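Local structure of hypothetical membrane protein (6JSA) at residues Ile83-Asn88 with Asp157-Ser162. The protein probably takes part in heme uptake, its C-terminal domain, the part described here, binding heme through an axial tyrosine ligand to the iron. Numbering follows the deposited sequence. Where two conformers were deposited one is given.
Sequences IEISFN and DPISFS
Ile85 and Phe161 bring the two backbones nearest, their CA atoms 8.5 Å apart, where residues 83-88 and strand 159-162 cross almost at right angles (83°). At an axis separation of 9.7 Å no hydrogen bond joins the segments; they face each other across a hydrophobic core, as in orthogonal packing of beta layers. The centre is Ile85, whose CD1 makes the two closest contacts. Its CG1 lies anti to the carbonyl carbon (chi1 -62°) and chi2 is extended (170°), which sends the terminal methyl straight across the gap. Ile85 CD1 meets Ile159 CD1 tip to tip at 3.7 Å; Ile159, with CG1 anti to its backbone N instead, is extended at chi2 too. Ile85 CD1 also lies 3.7 Å from Phe161 CB, and touches the start of the ring at a slant. Ile83 adds a looser methyl contact, its CD1 4.3 Å from Ile159 CD1. Farther along, Phe87 CE1 and Phe161 CZ approach obliquely at 4.3 Å. Long, branched isoleucines and broad phenylalanines suit these places because they span the wide interlayer distance. Leu118 of strand 113-125 touches both Ile85 and Ile159, and Ala10 of strand 3-12, which pairs with 159-165, touches Ile85 and Phe161. Polar residues intervene and turn outward: Glu84 forms a salt bridge with Arg112 and a hydrogen bond with Ser60. All five touching residues are buried, and with no polar group taking part across the gap, the contact rests on dispersion and exclusion of water, joining two walls of the HtaA domain's beta framework away from the heme site.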
ATOM      1  N   ILE A  83      -5.661   1.049  -2.592  1.00  7.21           N
ATOM      2  CA  ILE A  83      -4.702   1.774  -1.764  1.00  7.40           C
ATOM      3  C   ILE A  83      -4.858   3.275  -1.969  1.00  8.01           C
ATOM      4  O   ILE A  83      -5.278   3.754  -3.035  1.00  9.13           O
ATOM      5  CB  ILE A  83      -3.241   1.326  -1.956  1.00  9.18           C
ATOM      6  CG1 ILE A  83      -2.679   1.812  -3.287  1.00  9.67           C
ATOM      7  CG2 ILE A  83      -3.098  -0.173  -1.782  1.00  9.78           C
ATOM      8  CD1 ILE A  83      -1.154   1.825  -3.293  1.00 10.62           C
ATOM      9  N   GLU A  84      -4.519   4.024  -0.926  1.00  7.49           N
ATOM     10  CA  GLU A  84      -4.591   5.476  -0.925  1.00  8.03           C
ATOM     11  C   GLU A  84      -3.381   5.993  -0.166  1.00  8.16           C
ATOM     12  O   GLU A  84      -3.082   5.509   0.931  1.00  8.90           O
ATOM     13  CB  GLU A  84      -5.875   5.955  -0.238  1.00  9.02           C
ATOM     14  CG  GLU A  84      -5.912   7.440   0.066  1.00 11.10           C
ATOM     15  CD  GLU A  84      -7.171   7.842   0.800  1.00 12.94           C
ATOM     16  OE1 GLU A  84      -8.115   7.019   0.875  1.00 14.05           O
ATOM     17  OE2 GLU A  84      -7.214   8.981   1.310  1.00 14.20           O
ATOM     18  N   ILE A  85      -2.665   6.936  -0.770  1.00  8.25           N
ATOM     19  CA  ILE A  85      -1.606   7.677  -0.100  1.00  9.04           C
ATOM     20  C   ILE A  85      -2.199   9.000   0.359  1.00  9.33           C
ATOM     21  O   ILE A  85      -2.607   9.826  -0.462  1.00  9.56           O
ATOM     22  CB  ILE A  85      -0.421   7.918  -1.046  1.00  9.61           C
ATOM     23  CG1 ILE A  85       0.191   6.584  -1.487  1.00 10.16           C
ATOM     24  CG2 ILE A  85       0.614   8.796  -0.373  1.00 10.40           C
ATOM     25  CD1 ILE A  85       1.195   6.720  -2.606  1.00 10.71           C
ATOM     26  N   SER A  86      -2.256   9.201   1.667  1.00  9.94           N
ATOM     27  CA  SER A  86      -2.731  10.439   2.259  1.00 10.72           C
ATOM     28  C   SER A  86      -1.554  11.108   2.949  1.00 11.05           C
ATOM     29  O   SER A  86      -0.751  10.436   3.600  1.00 12.32           O
ATOM     30  CB  SER A  86      -3.839  10.133   3.267  1.00 13.44           C
ATOM     31  OG  SER A  86      -4.406  11.311   3.793  1.00 15.21           O
ATOM     32  N   PHE A  87      -1.425  12.425   2.788  1.00 11.09           N
ATOM     33  CA  PHE A  87      -0.314  13.124   3.412  1.00 11.66           C
ATOM     34  C   PHE A  87      -0.761  14.459   3.982  1.00 12.24           C
ATOM     35  O   PHE A  87      -1.676  15.106   3.472  1.00 12.21           O
ATOM     36  CB  PHE A  87       0.918  13.286   2.494  1.00 11.99           C
ATOM     37  CG  PHE A  87       0.665  14.083   1.234  1.00 12.56           C
ATOM     38  CD1 PHE A  87       0.270  13.454   0.059  1.00 13.70           C
ATOM     39  CD2 PHE A  87       0.873  15.459   1.213  1.00 13.19           C
ATOM     40  CE1 PHE A  87       0.059  14.192  -1.103  1.00 13.62           C
ATOM     41  CE2 PHE A  87       0.664  16.191   0.058  1.00 13.49           C
ATOM     42  CZ  PHE A  87       0.260  15.557  -1.099  1.00 13.61           C
ATOM     43  N   ASN A  88      -0.098  14.839   5.064  1.00 13.29           N
ATOM     44  CA  ASN A  88      -0.262  16.145   5.704  0.54 15.02           C
ATOM     45  C   ASN A  88       1.158  16.590   6.031  1.00 14.81           C
ATOM     46  O   ASN A  88       1.769  16.059   6.965  1.00 15.29           O
ATOM     47  CB  ASN A  88      -1.094  16.035   6.978  0.54 17.49           C
ATOM     48  CG  ASN A  88      -2.546  15.686   6.711  0.54 19.72           C
ATOM     49  OD1 ASN A  88      -2.903  14.517   6.572  0.54 20.29           O
ATOM     50  ND2 ASN A  88      -3.398  16.703   6.668  0.54 20.74           N
ATOM     51  N   ASP A 157       8.096  -2.322   2.916  1.00  8.43           N
ATOM     52  CA  ASP A 157       8.763  -1.674   1.800  1.00  9.34           C
ATOM     53  C   ASP A 157       8.375  -0.197   1.780  1.00  9.67           C
ATOM     54  O   ASP A 157       7.244   0.161   2.123  1.00  9.35           O
ATOM     55  CB  ASP A 157       8.276  -2.261   0.475  1.00  9.13           C
ATOM     56  CG  ASP A 157       8.979  -3.547   0.070  1.00  9.67           C
ATOM     57  OD1 ASP A 157       9.955  -3.973   0.716  1.00  9.72           O
ATOM     58  OD2 ASP A 157       8.526  -4.140  -0.936  1.00  9.83           O
ATOM     59  N   PRO A 158       9.276   0.678   1.355  1.00  9.93           N
ATOM     60  CA  PRO A 158       8.900   2.082   1.159  1.00 10.10           C
ATOM     61  C   PRO A 158       7.973   2.211  -0.042  1.00  9.40           C
ATOM     62  O   PRO A 158       7.945   1.367  -0.944  1.00  9.47           O
ATOM     63  CB  PRO A 158      10.242   2.765   0.888  1.00 11.91           C
ATOM     64  CG  PRO A 158      11.055   1.694   0.226  1.00 12.49           C
ATOM     65  CD  PRO A 158      10.662   0.413   0.925  1.00 11.13           C
ATOM     66  N   ILE A 159       7.188   3.283  -0.048  1.00  9.68           N
ATOM     67  CA  ILE A 159       6.256   3.554  -1.139  1.00  9.31           C
ATOM     68  C   ILE A 159       6.665   4.843  -1.839  1.00  9.17           C
ATOM     69  O   ILE A 159       7.105   5.801  -1.194  1.00 11.29           O
ATOM     70  CB  ILE A 159       4.788   3.612  -0.654  1.00  9.44           C
ATOM     71  CG1 ILE A 159       3.830   3.753  -1.841  1.00  9.51           C
ATOM     72  CG2 ILE A 159       4.572   4.711   0.388  1.00 10.77           C
ATOM     73  CD1 ILE A 159       2.392   3.388  -1.509  1.00 10.96           C
ATOM     74  N   SER A 160       6.542   4.860  -3.166  1.00  8.33           N
ATOM     75  CA  SER A 160       6.783   6.067  -3.940  0.66  9.24           C
ATOM     76  C   SER A 160       5.599   6.328  -4.855  1.00  8.70           C
ATOM     77  O   SER A 160       4.854   5.414  -5.221  1.00  8.79           O
ATOM     78  CB  SER A 160       8.068   5.981  -4.768  0.66 10.98           C
ATOM     79  OG  SER A 160       8.053   4.846  -5.607  0.66 12.10           O
ATOM     80  N   PHE A 161       5.423   7.597  -5.205  1.00  8.39           N
ATOM     81  CA  PHE A 161       4.354   7.968  -6.119  1.00  8.89           C
ATOM     82  C   PHE A 161       4.778   9.186  -6.919  1.00  8.70           C
ATOM     83  O   PHE A 161       5.641   9.968  -6.506  1.00  8.98           O
ATOM     84  CB  PHE A 161       3.025   8.259  -5.399  1.00  9.63           C
ATOM     85  CG  PHE A 161       2.957   9.631  -4.784  1.00  9.96           C
ATOM     86  CD1 PHE A 161       3.491   9.870  -3.525  1.00 10.57           C
ATOM     87  CD2 PHE A 161       2.356  10.682  -5.465  1.00 11.33           C
ATOM     88  CE1 PHE A 161       3.440  11.137  -2.963  1.00 11.10           C
ATOM     89  CE2 PHE A 161       2.311  11.955  -4.906  1.00 12.01           C
ATOM     90  CZ  PHE A 161       2.846  12.181  -3.654  1.00 11.86           C
ATOM     91  N   SER A 162       4.122   9.358  -8.055  1.00  9.39           N
ATOM     92  CA  SER A 162       4.210  10.592  -8.807  1.00 10.94           C
ATOM     93  C   SER A 162       2.845  10.867  -9.409  1.00 10.86           C
ATOM     94  O   SER A 162       2.094   9.943  -9.724  1.00 11.83           O
ATOM     95  CB  SER A 162       5.298  10.517  -9.877  1.00 14.56           C
ATOM     96  OG  SER A 162       5.027   9.501 -10.813  1.00 19.02           O
TER